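Local coordinates for protein putative sarcosine dimethylglycine methyltransferase (Galdieria sulphuraria, PDB 2O57) that probably transfers methyl groups from S-adenosylmethionine to sarcosine or dimethylglycine, at residues Val47-Glu52 and Leu64-Trp69; Val116-Asn121 and Ile134-Gly139; Gly139-Ile144 and Leu161-Lys166; Ser197-Ile202 and Ala281-Trp286. One frame throughout, in Å; residues are numbered along the deposited sequence.

Contact 1 of 4, residues Val47-Glu52 and Leu64-Trp69; sequences VGLYKE and LRTDEW
Arg-65 NH1 has two partners: it donates to the carbonyl oxygen Leu-49 O at 2.7 Å, and it forms a salt bridge with OD2 of Asp-57, a carboxylate oxygen that also accepts from the backbone N of Lys-51. The contact lays the loop Val-47 to Glu-52 along helix 59-76, which comes just before the first strand of the Rossmann-like methyltransferase sheet. The N-H...O angle of 157° is fairly straight, and Leu-49 O lies in the guanidinium plane, so the bond fixes the rotation of that flat group. Lys-51 CB sits over one of its faces, displaced toward the rim. The lysine chain then runs on extended and carries its ammonium away from the arginine.

One residue further along the helix, Thr-66 OG1 donates to Val-47 O at 2.7 Å, approaching a lone pair in the carbonyl plane. With OG1 anti to its own carbonyl carbon (chi1 -77°), the hydroxyl is held out toward the loop. Together the two side chains tie down alternate loop carbonyls, while that of Gly-48 between them accepts from Ser-237.

Leu-49, which has the largest share of the buried surface, packs on the side chains of the same helix. Leu-49 CB lies 3.9 Å from Arg-65 CB, and the leucine crosses Thr-66 at about a right angle, Leu-49 CG lying 3.5 Å from Thr-66 OG1. Met-76 of the second subunit packs against Leu-49, Lys-51 and Arg-65. At the far end of the leucine, Leu-49 CD1 meets Trp-69 CB at 3.6 Å.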
loop_
_atom_site.group_PDB
_atom_site.type_symbol
_atom_site.label_atom_id
_atom_site.label_comp_id
_atom_site.label_asym_id
_atom_site.label_seq_id
_atom_site.Cartn_x
_atom_site.Cartn_y
_atom_site.Cartn_z
ATOM N N VAL A 47 -5.894 11.191 -6.632
ATOM C CA VAL A 47 -5.132 10.214 -7.425
ATOM C C VAL A 47 -5.823 8.858 -7.347
ATOM O O VAL A 47 -6.142 8.413 -6.281
ATOM C CB VAL A 47 -3.663 10.158 -7.034
ATOM C CG1 VAL A 47 -2.905 9.127 -7.874
ATOM C CG2 VAL A 47 -3.004 11.574 -7.229
ATOM N N GLY A 48 -6.082 8.250 -8.505
ATOM C CA GLY A 48 -6.889 7.055 -8.610
ATOM C C GLY A 48 -6.106 5.747 -8.571
ATOM O O GLY A 48 -4.890 5.731 -8.773
ATOM N N LEU A 49 -6.834 4.663 -8.325
ATOM C CA LEU A 49 -6.319 3.309 -8.509
ATOM C C LEU A 49 -6.910 2.799 -9.850
ATOM O O LEU A 49 -8.119 2.585 -9.966
ATOM C CB LEU A 49 -6.701 2.415 -7.311
ATOM C CG LEU A 49 -6.139 2.745 -5.905
ATOM C CD1 LEU A 49 -6.740 1.722 -4.893
ATOM C CD2 LEU A 49 -4.584 2.716 -5.938
ATOM N N TYR A 50 -6.058 2.668 -10.870
ATOM C CA TYR A 50 -6.488 2.379 -12.261
ATOM C C TYR A 50 -6.419 0.889 -12.649
ATOM O O TYR A 50 -5.530 0.161 -12.212
ATOM C CB TYR A 50 -5.706 3.227 -13.277
ATOM C CG TYR A 50 -6.095 4.684 -13.140
ATOM C CD1 TYR A 50 -7.155 5.210 -13.908
ATOM C CD2 TYR A 50 -5.432 5.521 -12.236
ATOM C CE1 TYR A 50 -7.565 6.548 -13.787
ATOM C CE2 TYR A 50 -5.852 6.882 -12.078
ATOM C CZ TYR A 50 -6.900 7.385 -12.863
ATOM O OH TYR A 50 -7.294 8.696 -12.688
ATOM N N LYS A 51 -7.388 0.445 -13.443
ATOM C CA LYS A 51 -7.472 -0.951 -13.895
ATOM C C LYS A 51 -6.975 -0.963 -15.340
ATOM O O LYS A 51 -7.402 -0.129 -16.124
ATOM C CB LYS A 51 -8.939 -1.389 -13.855
ATOM C CG LYS A 51 -9.234 -2.778 -14.385
ATOM C CD LYS A 51 -10.718 -3.136 -14.100
ATOM C CE LYS A 51 -11.128 -4.474 -14.763
ATOM N NZ LYS A 51 -12.540 -4.907 -14.370
ATOM N N GLU A 52 -6.087 -1.885 -15.698
ATOM C CA GLU A 52 -5.678 -2.058 -17.119
ATOM C C GLU A 52 -6.791 -2.641 -17.976
ATOM O O GLU A 52 -7.557 -3.465 -17.471
ATOM C CB GLU A 52 -4.452 -2.972 -17.216
ATOM C CG GLU A 52 -3.228 -2.335 -16.589
ATOM C CD GLU A 52 -2.519 -1.356 -17.535
ATOM O OE1 GLU A 52 -3.048 -1.069 -18.642
ATOM O OE2 GLU A 52 -1.437 -0.851 -17.148
ATOM N N LEU A 64 -12.797 6.732 -7.049
ATOM C CA LEU A 64 -13.630 5.941 -6.107
ATOM C C LEU A 64 -12.952 4.699 -5.569
ATOM O O LEU A 64 -13.126 4.371 -4.394
ATOM C CB LEU A 64 -14.972 5.509 -6.725
ATOM C CG LEU A 64 -15.969 6.627 -6.893
ATOM C CD1 LEU A 64 -17.019 6.185 -7.902
ATOM C CD2 LEU A 64 -16.598 6.991 -5.522
ATOM N N ARG A 65 -12.161 4.018 -6.404
ATOM C CA ARG A 65 -11.353 2.850 -5.920
ATOM C C ARG A 65 -10.383 3.308 -4.816
ATOM O O ARG A 65 -10.263 2.663 -3.765
ATOM C CB ARG A 65 -10.578 2.185 -7.037
ATOM C CG ARG A 65 -11.461 1.457 -8.074
ATOM C CD ARG A 65 -10.666 0.543 -9.009
ATOM N NE ARG A 65 -11.425 0.302 -10.226
ATOM C CZ ARG A 65 -11.202 0.900 -11.398
ATOM N NH1 ARG A 65 -10.179 1.724 -11.566
ATOM N NH2 ARG A 65 -11.993 0.630 -12.439
ATOM N N THR A 66 -9.738 4.466 -5.028
ATOM C CA THR A 66 -8.875 5.043 -3.995
ATOM C C THR A 66 -9.652 5.286 -2.698
ATOM O O THR A 66 -9.167 4.944 -1.611
ATOM C CB THR A 66 -8.254 6.363 -4.476
ATOM O OG1 THR A 66 -7.209 6.059 -5.371
ATOM C CG2 THR A 66 -7.680 7.221 -3.289
ATOM N N ASP A 67 -10.854 5.878 -2.797
ATOM C CA ASP A 67 -11.650 6.189 -1.599
ATOM C C ASP A 67 -12.074 4.909 -0.838
ATOM O O ASP A 67 -11.973 4.846 0.387
ATOM C CB ASP A 67 -12.913 6.978 -1.974
ATOM C CG ASP A 67 -12.593 8.295 -2.588
ATOM O OD1 ASP A 67 -11.451 8.778 -2.393
ATOM O OD2 ASP A 67 -13.487 8.845 -3.276
ATOM N N GLU A 68 -12.508 3.893 -1.588
ATOM C CA GLU A 68 -12.850 2.569 -1.025
ATOM C C GLU A 68 -11.630 1.934 -0.374
ATOM O O GLU A 68 -11.737 1.379 0.717
ATOM C CB GLU A 68 -13.387 1.616 -2.102
ATOM C CG GLU A 68 -14.767 2.000 -2.659
ATOM C CD GLU A 68 -15.927 1.757 -1.697
ATOM O OE1 GLU A 68 -15.745 1.092 -0.646
ATOM O OE2 GLU A 68 -17.050 2.217 -2.020
ATOM N N TRP A 69 -10.483 1.988 -1.058
ATOM C CA TRP A 69 -9.231 1.394 -0.522
ATOM C C TRP A 69 -8.824 2.099 0.780
ATOM O O TRP A 69 -8.574 1.445 1.793
ATOM C CB TRP A 69 -8.061 1.459 -1.551
ATOM C CG TRP A 69 -6.696 1.282 -0.902
ATOM C CD1 TRP A 69 -6.216 0.146 -0.286
ATOM C CD2 TRP A 69 -5.659 2.278 -0.773
ATOM N NE1 TRP A 69 -4.952 0.386 0.217
ATOM C CE2 TRP A 69 -4.583 1.673 -0.080
ATOM C CE3 TRP A 69 -5.538 3.616 -1.189
ATOM C CZ2 TRP A 69 -3.410 2.358 0.216
ATOM C CZ3 TRP A 69 -4.364 4.314 -0.890
ATOM C CH2 TRP A 69 -3.305 3.674 -0.192
#

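Contact 2 of 4, residues Val116-Asn121 and Ile134-Gly139; sequences VQNKRN and ITVKYG
Val-136 meets Asn-118 and Asn-121 by van der Waals contact, each asparagine taking one branch of the valine. Val-136 CG1 lies 3.6 Å from CB of Asn-118, and Val-136 CG2 lies 3.5 Å from ND2 of Asn-121. With CG1 anti to the backbone N (chi1 -178°), it is CG1 that faces Asn-118 and CG2 that faces Asn-121, residues three apart on helix 115-128, nearly one turn.

At the end of the strand the amide of Asn-118 reaches Tyr-138. Asn-118 ND2 stands 3.8 Å from Tyr-138 CB, at the edge of the phenol ring, and the amide and ring planes are 79° apart.

No hydrogen bond crosses the interface; the amides are bonded to other parts of the fold. Asn-118 ND2 donates to Asn-112 O at the end of the neighbouring strand, and Asn-121 OD1 has weak bonds from Asn-125 and Arg-98. The amides thus touch Val-136 and Tyr-138 without bonding to them.

Helix and strand run nearly antiparallel, their N-to-C directions 165° apart and their axes 8.6 Å from each other, as expected of the beta-alpha-beta crossover from strand 107-112 through helix 115-128 to edge strand 134-138 in a Rossmann-like methyltransferase.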
loop_
_atom_site.group_PDB
_atom_site.type_symbol
_atom_site.label_atom_id
_atom_site.label_comp_id
_atom_site.label_asym_id
_atom_site.label_seq_id
_atom_site.Cartn_x
_atom_site.Cartn_y
_atom_site.Cartn_z
ATOM N N VAL A 116 -15.008 29.345 -1.211
ATOM C CA VAL A 116 -16.083 29.047 -2.189
ATOM C C VAL A 116 -16.334 27.531 -2.163
ATOM O O VAL A 116 -17.489 27.102 -2.172
ATOM C CB VAL A 116 -15.734 29.537 -3.624
ATOM C CG1 VAL A 116 -16.690 28.954 -4.660
ATOM C CG2 VAL A 116 -15.674 31.122 -3.684
ATOM N N GLN A 117 -15.260 26.737 -2.087
ATOM C CA GLN A 117 -15.404 25.296 -1.859
ATOM C C GLN A 117 -16.191 24.985 -0.581
ATOM O O GLN A 117 -17.040 24.120 -0.590
ATOM C CB GLN A 117 -14.041 24.557 -1.795
ATOM C CG GLN A 117 -13.266 24.481 -3.160
ATOM C CD GLN A 117 -12.013 23.611 -3.052
ATOM O OE1 GLN A 117 -11.503 23.367 -1.960
ATOM N NE2 GLN A 117 -11.525 23.136 -4.183
ATOM N N ASN A 118 -15.864 25.658 0.518
ATOM C CA ASN A 118 -16.586 25.453 1.774
ATOM C C ASN A 118 -18.060 25.775 1.662
ATOM O O ASN A 118 -18.911 25.049 2.196
ATOM C CB ASN A 118 -15.981 26.312 2.877
ATOM C CG ASN A 118 -14.583 25.871 3.241
ATOM O OD1 ASN A 118 -14.169 24.744 2.906
ATOM N ND2 ASN A 118 -13.822 26.762 3.902
ATOM N N LYS A 119 -18.372 26.869 0.982
ATOM C CA LYS A 119 -19.780 27.218 0.820
ATOM C C LYS A 119 -20.528 26.162 -0.007
ATOM O O LYS A 119 -21.650 25.752 0.364
ATOM C CB LYS A 119 -19.942 28.618 0.240
ATOM C CG LYS A 119 -19.437 29.730 1.174
ATOM C CD LYS A 119 -20.229 29.795 2.520
ATOM C CE LYS A 119 -20.259 31.206 3.117
ATOM N NZ LYS A 119 -18.972 31.723 3.734
ATOM N N ARG A 120 -19.914 25.695 -1.101
ATOM C CA ARG A 120 -20.539 24.629 -1.923
ATOM C C ARG A 120 -20.701 23.342 -1.167
ATOM O O ARG A 120 -21.717 22.680 -1.317
ATOM C CB ARG A 120 -19.765 24.349 -3.223
ATOM C CG ARG A 120 -19.924 25.419 -4.194
ATOM C CD ARG A 120 -19.478 25.037 -5.562
ATOM N NE ARG A 120 -19.236 26.276 -6.263
ATOM C CZ ARG A 120 -18.300 26.469 -7.182
ATOM N NH1 ARG A 120 -17.485 25.485 -7.537
ATOM N NH2 ARG A 120 -18.175 27.673 -7.728
ATOM N N ASN A 121 -19.650 22.950 -0.421
ATOM C CA ASN A 121 -19.672 21.813 0.505
ATOM C C ASN A 121 -20.924 21.847 1.432
ATOM O O ASN A 121 -21.715 20.898 1.454
ATOM C CB ASN A 121 -18.356 21.791 1.317
ATOM C CG ASN A 121 -18.148 20.482 2.075
ATOM O OD1 ASN A 121 -19.054 19.627 2.119
ATOM N ND2 ASN A 121 -16.968 20.334 2.726
ATOM N N ILE A 134 -22.052 16.511 9.050
ATOM C CA ILE A 134 -20.872 17.151 8.444
ATOM C C ILE A 134 -20.850 18.654 8.745
ATOM O O ILE A 134 -21.816 19.376 8.454
ATOM C CB ILE A 134 -20.778 16.906 6.902
ATOM C CG1 ILE A 134 -20.909 15.408 6.563
ATOM C CG2 ILE A 134 -19.435 17.486 6.333
ATOM C CD1 ILE A 134 -21.160 15.144 5.045
ATOM N N THR A 135 -19.751 19.114 9.337
ATOM C CA THR A 135 -19.569 20.540 9.529
ATOM C C THR A 135 -18.437 21.017 8.655
ATOM O O THR A 135 -17.509 20.272 8.373
ATOM C CB THR A 135 -19.300 20.927 10.995
ATOM O OG1 THR A 135 -17.990 20.478 11.348
ATOM C CG2 THR A 135 -20.290 20.292 11.905
ATOM N N VAL A 136 -18.498 22.256 8.209
ATOM C CA VAL A 136 -17.464 22.744 7.330
ATOM C C VAL A 136 -16.870 23.971 8.010
ATOM O O VAL A 136 -17.593 24.937 8.301
ATOM C CB VAL A 136 -18.030 23.157 5.915
ATOM C CG1 VAL A 136 -16.898 23.616 5.005
ATOM C CG2 VAL A 136 -18.785 22.005 5.242
ATOM N N LYS A 137 -15.554 23.935 8.231
ATOM C CA LYS A 137 -14.833 25.035 8.893
ATOM C C LYS A 137 -13.737 25.550 7.963
ATOM O O LYS A 137 -13.141 24.780 7.223
ATOM C CB LYS A 137 -14.199 24.532 10.201
ATOM C CG LYS A 137 -15.117 23.651 11.116
ATOM C CD LYS A 137 -14.244 22.831 12.110
ATOM C CE LYS A 137 -15.095 21.980 13.095
ATOM N NZ LYS A 137 -15.790 22.768 14.180
ATOM N N TYR A 138 -13.537 26.861 7.952
ATOM C CA TYR A 138 -12.459 27.495 7.233
ATOM C C TYR A 138 -11.232 27.481 8.129
ATOM O O TYR A 138 -11.335 27.712 9.338
ATOM C CB TYR A 138 -12.817 28.942 6.891
ATOM C CG TYR A 138 -11.659 29.778 6.379
ATOM C CD1 TYR A 138 -11.343 29.798 5.024
ATOM C CD2 TYR A 138 -10.884 30.559 7.248
ATOM C CE1 TYR A 138 -10.291 30.560 4.537
ATOM C CE2 TYR A 138 -9.828 31.331 6.763
ATOM C CZ TYR A 138 -9.544 31.328 5.400
ATOM O OH TYR A 138 -8.504 32.085 4.887
ATOM N N GLY A 139 -10.080 27.174 7.542
ATOM C CA GLY A 139 -8.836 27.370 8.250
ATOM C C GLY A 139 -7.650 26.621 7.682
ATOM O O GLY A 139 -7.710 26.043 6.574
#

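Contact 3 of 4, residues Gly139-Ile144 and Leu161-Lys166; sequences GSFLEI and LHSPDK
Two loops at the C-terminal ends of parallel strands come together here, the side of a Rossmann-like sheet on which class I methyltransferases bind their cofactor. Leu-142 makes the closest approach. The methyl Leu-142 CD2 lies 3.6 Å from the backbone oxygen Asp-165 O and 3.8 Å from Pro-164 O, with CB of Asp-165 a little farther off. CG of the leucine stands anti to its carbonyl carbon (chi1 -55°), which sends the branch across to the other loop, and the same side chain also rests on Lys-168 and Val-169 of helix 166-176. Phe-141 comes in beside it, Phe-141 CD2 reaching Ser-163 OG at 4.2 Å.

No hydrogen bond passes between the loops; each has its own internal bonds. Ser-140 to Glu-143 form a type I beta turn with Phe-141 and Leu-142 at its two central positions, and Ser-140 OG accepts from the backbone N of Leu-142 at 3.0 Å in an ST turn. Phe-141 also touches the glycine-rich turn after strand 85-89, whose sequence fits a Rossmann-type glycine motif, which in relatives lines the S-adenosylmethionine site.

On the opposing loop, Ser-163 OG donates to Pro-164 O, on a lone pair in the carbonyl plane, 3.0 Å away. Asp-165 occupies the N-cap position of helix 166-176, where its OD2 accepts from the backbone N of Lys-168.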
loop_
_atom_site.group_PDB
_atom_site.type_symbol
_atom_site.label_atom_id
_atom_site.label_comp_id
_atom_site.label_asym_id
_atom_site.label_seq_id
_atom_site.Cartn_x
_atom_site.Cartn_y
_atom_site.Cartn_z
ATOM N N GLY A 139 -10.080 27.174 7.542
ATOM C CA GLY A 139 -8.836 27.370 8.250
ATOM C C GLY A 139 -7.650 26.621 7.682
ATOM O O GLY A 139 -7.710 26.043 6.574
ATOM N N SER A 140 -6.578 26.653 8.475
ATOM C CA SER A 140 -5.253 26.197 8.085
ATOM C C SER A 140 -4.876 24.959 8.897
ATOM O O SER A 140 -5.234 24.885 10.071
ATOM C CB SER A 140 -4.286 27.330 8.405
ATOM O OG SER A 140 -2.948 26.887 8.390
ATOM N N PHE A 141 -4.124 24.021 8.286
ATOM C CA PHE A 141 -3.599 22.845 9.003
ATOM C C PHE A 141 -2.547 23.241 10.028
ATOM O O PHE A 141 -2.215 22.428 10.890
ATOM C CB PHE A 141 -2.887 21.832 8.082
ATOM C CG PHE A 141 -3.652 21.426 6.858
ATOM C CD1 PHE A 141 -5.012 21.708 6.713
ATOM C CD2 PHE A 141 -2.987 20.715 5.848
ATOM C CE1 PHE A 141 -5.708 21.307 5.577
ATOM C CE2 PHE A 141 -3.663 20.313 4.706
ATOM C CZ PHE A 141 -5.033 20.616 4.558
ATOM N N LEU A 142 -2.003 24.461 9.909
ATOM C CA LEU A 142 -1.008 24.965 10.863
ATOM C C LEU A 142 -1.687 25.454 12.149
ATOM O O LEU A 142 -1.045 25.596 13.180
ATOM C CB LEU A 142 -0.160 26.069 10.223
ATOM C CG LEU A 142 0.526 25.681 8.911
ATOM C CD1 LEU A 142 1.376 26.832 8.320
ATOM C CD2 LEU A 142 1.375 24.441 9.108
ATOM N N GLU A 143 -3.002 25.668 12.085
ATOM C CA GLU A 143 -3.756 26.123 13.231
ATOM C C GLU A 143 -5.175 25.545 13.195
ATOM O O GLU A 143 -6.167 26.253 12.942
ATOM C CB GLU A 143 -3.783 27.656 13.244
ATOM C CG GLU A 143 -3.875 28.262 14.636
ATOM C CD GLU A 143 -3.842 29.788 14.611
ATOM O OE1 GLU A 143 -4.869 30.404 15.012
ATOM O OE2 GLU A 143 -2.811 30.374 14.162
ATOM N N ILE A 144 -5.269 24.249 13.447
ATOM C CA ILE A 144 -6.555 23.576 13.359
ATOM C C ILE A 144 -7.448 24.191 14.441
ATOM O O ILE A 144 -7.075 24.187 15.619
ATOM C CB ILE A 144 -6.417 22.042 13.490
ATOM C CG1 ILE A 144 -5.456 21.489 12.397
ATOM C CG2 ILE A 144 -7.790 21.402 13.443
ATOM C CD1 ILE A 144 -5.178 19.934 12.491
ATOM N N LEU A 161 0.694 18.072 0.280
ATOM C CA LEU A 161 1.587 18.499 -0.813
ATOM C C LEU A 161 1.878 20.010 -0.784
ATOM O O LEU A 161 3.033 20.424 -0.923
ATOM C CB LEU A 161 1.011 18.097 -2.206
ATOM C CG LEU A 161 1.734 18.586 -3.485
ATOM C CD1 LEU A 161 3.104 17.978 -3.563
ATOM C CD2 LEU A 161 0.971 18.220 -4.742
ATOM N N HIS A 162 0.835 20.812 -0.613
ATOM C CA HIS A 162 0.929 22.266 -0.717
ATOM C C HIS A 162 1.294 22.977 0.587
ATOM O O HIS A 162 1.640 24.180 0.606
ATOM C CB HIS A 162 -0.396 22.793 -1.256
ATOM C CG HIS A 162 -0.824 22.123 -2.527
ATOM N ND1 HIS A 162 -0.127 22.266 -3.710
ATOM C CD2 HIS A 162 -1.856 21.288 -2.793
ATOM C CE1 HIS A 162 -0.728 21.569 -4.658
ATOM N NE2 HIS A 162 -1.775 20.959 -4.127
ATOM N N SER A 163 1.237 22.236 1.684
ATOM C CA SER A 163 1.502 22.807 2.975
ATOM C C SER A 163 2.984 23.033 3.176
ATOM O O SER A 163 3.792 22.103 3.037
ATOM C CB SER A 163 0.982 21.876 4.058
ATOM O OG SER A 163 0.776 22.590 5.244
ATOM N N PRO A 164 3.369 24.288 3.466
ATOM C CA PRO A 164 4.700 24.374 4.019
ATOM C C PRO A 164 4.607 24.014 5.511
ATOM O O PRO A 164 3.509 23.686 6.023
ATOM C CB PRO A 164 5.093 25.842 3.804
ATOM C CG PRO A 164 3.771 26.604 3.782
ATOM C CD PRO A 164 2.695 25.599 3.351
ATOM N N ASP A 165 5.730 24.079 6.193
ATOM C CA ASP A 165 5.797 23.720 7.584
ATOM C C ASP A 165 5.130 22.383 7.878
ATOM O O ASP A 165 4.179 22.303 8.637
ATOM C CB ASP A 165 5.252 24.838 8.464
ATOM C CG ASP A 165 5.858 24.819 9.834
ATOM O OD1 ASP A 165 5.695 25.819 10.561
ATOM O OD2 ASP A 165 6.498 23.789 10.179
ATOM N N LYS A 166 5.656 21.336 7.257
ATOM C CA LYS A 166 5.193 19.957 7.482
ATOM C C LYS A 166 5.294 19.532 8.941
ATOM O O LYS A 166 4.431 18.792 9.408
ATOM C CB LYS A 166 5.934 18.957 6.580
ATOM C CG LYS A 166 5.873 19.225 5.058
ATOM C CD LYS A 166 4.630 18.675 4.392
ATOM C CE LYS A 166 4.788 18.629 2.854
ATOM N NZ LYS A 166 4.871 19.992 2.270
#

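Contact 4 of 4, residues Ser197-Ile202 and Ala281-Trp286; sequences SSIQPI and AGKLTW
Leu-284, Lys-283 and Ile-199 carry most of this contact, in which the start of helix 200-206 packs against the start of strand 284-293, an antiparallel strand of the mixed methyltransferase sheet. Leu-284 splits its two methyls between two isoleucines. Leu-284 CD2 meets CG2 of Ile-199 at 3.9 Å as the side chains pass at a slant, while CD1 points at Ile-202. Trp-275 of helix 262-280 touches both Leu-284 and Ile-202 and extends this apolar patch.

Ile-199, at the N-cap position of helix 200-206, sets CG1 between its backbone N and carbonyl carbon (chi1 51°); CG2 is thereby left facing the strand. Ile-199 CG2 also lies 4.0 Å from Lys-283 CD, and the two side chains slide past each other in opposite directions. Lys-283 follows Gly-282, whose positive phi closes helix 262-280 in a Schellman motif and turns the chain into the strand. The aliphatic part of Lys-283 continues to Ser-198, where Lys-283 CE is 3.3 Å from Ser-198 OG, and then bends at the last torsion, chi4 112°.

No hydrogen bond joins the two segments. The shortest carbon pair is terminal methyl against terminal methyl: CD1 of Ile-202 and CD1 of Leu-284 meet tip to tip at 3.5 Å, tighter than usual van der Waals contact.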
loop_
_atom_site.group_PDB
_atom_site.type_symbol
_atom_site.label_atom_id
_atom_site.label_comp_id
_atom_site.label_asym_id
_atom_site.label_seq_id
_atom_site.Cartn_x
_atom_site.Cartn_y
_atom_site.Cartn_z
ATOM N N SER A 197 17.262 19.298 -5.708
ATOM C CA SER A 197 18.003 19.748 -6.914
ATOM C C SER A 197 17.599 18.962 -8.164
ATOM O O SER A 197 17.692 19.467 -9.290
ATOM C CB SER A 197 19.516 19.654 -6.712
ATOM O OG SER A 197 19.943 18.303 -6.726
ATOM N N SER A 198 17.112 17.741 -7.954
ATOM C CA SER A 198 16.807 16.831 -9.060
ATOM C C SER A 198 15.339 16.840 -9.512
ATOM O O SER A 198 14.984 16.153 -10.452
ATOM C CB SER A 198 17.288 15.422 -8.708
ATOM O OG SER A 198 16.283 14.462 -8.966
ATOM N N ILE A 199 14.510 17.651 -8.853
ATOM C CA ILE A 199 13.072 17.790 -9.162
ATOM C C ILE A 199 12.682 19.275 -9.208
ATOM O O ILE A 199 11.540 19.655 -8.967
ATOM C CB ILE A 199 12.161 17.033 -8.168
ATOM C CG1 ILE A 199 12.502 17.393 -6.702
ATOM C CG2 ILE A 199 12.202 15.502 -8.445
ATOM C CD1 ILE A 199 11.441 16.909 -5.696
ATOM N N GLN A 200 13.657 20.091 -9.575
ATOM C CA GLN A 200 13.520 21.515 -9.641
ATOM C C GLN A 200 12.436 21.972 -10.645
ATOM O O GLN A 200 11.609 22.826 -10.294
ATOM C CB GLN A 200 14.904 22.133 -9.927
ATOM C CG GLN A 200 15.097 23.564 -9.437
ATOM C CD GLN A 200 14.706 23.717 -7.983
ATOM O OE1 GLN A 200 15.275 23.067 -7.097
ATOM N NE2 GLN A 200 13.704 24.556 -7.729
ATOM N N PRO A 201 12.422 21.417 -11.887
ATOM C CA PRO A 201 11.337 21.781 -12.785
ATOM C C PRO A 201 9.957 21.660 -12.155
ATOM O O PRO A 201 9.149 22.576 -12.285
ATOM C CB PRO A 201 11.492 20.786 -13.935
ATOM C CG PRO A 201 12.938 20.545 -13.994
ATOM C CD PRO A 201 13.364 20.497 -12.550
ATOM N N ILE A 202 9.689 20.559 -11.462
ATOM C CA ILE A 202 8.379 20.385 -10.843
ATOM C C ILE A 202 8.181 21.251 -9.591
ATOM O O ILE A 202 7.087 21.775 -9.376
ATOM C CB ILE A 202 8.019 18.894 -10.599
ATOM C CG1 ILE A 202 6.504 18.739 -10.453
ATOM C CG2 ILE A 202 8.826 18.260 -9.427
ATOM C CD1 ILE A 202 6.085 17.339 -10.316
ATOM N N ALA A 281 10.471 8.357 -14.252
ATOM C CA ALA A 281 11.915 8.442 -13.978
ATOM C C ALA A 281 12.292 7.894 -12.612
ATOM O O ALA A 281 13.452 7.879 -12.254
ATOM C CB ALA A 281 12.426 9.920 -14.131
ATOM N N GLY A 282 11.303 7.431 -11.856
ATOM C CA GLY A 282 11.534 6.933 -10.493
ATOM C C GLY A 282 11.893 8.017 -9.497
ATOM O O GLY A 282 12.466 7.719 -8.448
ATOM N N LYS A 283 11.543 9.274 -9.786
ATOM C CA LYS A 283 11.784 10.374 -8.845
ATOM C C LYS A 283 10.574 10.699 -7.950
ATOM O O LYS A 283 10.743 11.188 -6.859
ATOM C CB LYS A 283 12.183 11.663 -9.566
ATOM C CG LYS A 283 13.434 11.514 -10.465
ATOM C CD LYS A 283 13.910 12.881 -10.879
ATOM C CE LYS A 283 15.219 12.792 -11.632
ATOM N NZ LYS A 283 14.945 13.189 -13.050
ATOM N N LEU A 284 9.376 10.465 -8.467
ATOM C CA LEU A 284 8.134 10.889 -7.817
ATOM C C LEU A 284 7.219 9.704 -7.611
ATOM O O LEU A 284 7.251 8.734 -8.379
ATOM C CB LEU A 284 7.416 11.942 -8.655
ATOM C CG LEU A 284 8.232 13.188 -9.030
ATOM C CD1 LEU A 284 7.353 14.118 -9.912
ATOM C CD2 LEU A 284 8.671 13.941 -7.799
ATOM N N THR A 285 6.390 9.790 -6.593
ATOM C CA THR A 285 5.411 8.719 -6.342
ATOM C C THR A 285 4.119 9.251 -5.730
ATOM O O THR A 285 4.015 10.425 -5.432
ATOM C CB THR A 285 6.023 7.570 -5.450
ATOM O OG1 THR A 285 5.127 6.472 -5.411
ATOM C CG2 THR A 285 6.335 8.026 -4.007
ATOM N N TRP A 286 3.128 8.388 -5.583
ATOM C CA TRP A 286 1.928 8.755 -4.845
ATOM C C TRP A 286 1.960 7.908 -3.594
ATOM O O TRP A 286 1.899 6.692 -3.682
ATOM C CB TRP A 286 0.655 8.501 -5.666
ATOM C CG TRP A 286 -0.635 8.842 -4.914
ATOM C CD1 TRP A 286 -0.957 10.052 -4.327
ATOM C CD2 TRP A 286 -1.729 7.978 -4.680
ATOM N NE1 TRP A 286 -2.173 9.962 -3.716
ATOM C CE2 TRP A 286 -2.694 8.712 -3.944
ATOM C CE3 TRP A 286 -2.011 6.648 -5.039
ATOM C CZ2 TRP A 286 -3.921 8.160 -3.545
ATOM C CZ3 TRP A 286 -3.245 6.099 -4.650
ATOM C CH2 TRP A 286 -4.178 6.861 -3.900
#

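Overall arrangement
Contacts 1 to 4 follow in series along the chain and are spread around one mixed sheet. Contacts 2 and 3 are continuous through Gly-139, their centres 16 Å apart: the first lies at edge strand 134-138, the second in the loops beyond its C-terminal end, and all four segments belong to the methyltransferase domain. Contact 4 is on the opposite side of the chain's centre from contact 2, about 32 Å between centres, near the start of strand 284-293. Trp-286 of that strand links it to contact 1, packing on Val-47, Leu-49, Thr-66 and Trp-69. The loop 47-52 and helix 59-76, which precede the first strand of the sheet, thus join the strand 284-293 side of the Rossmann-like core.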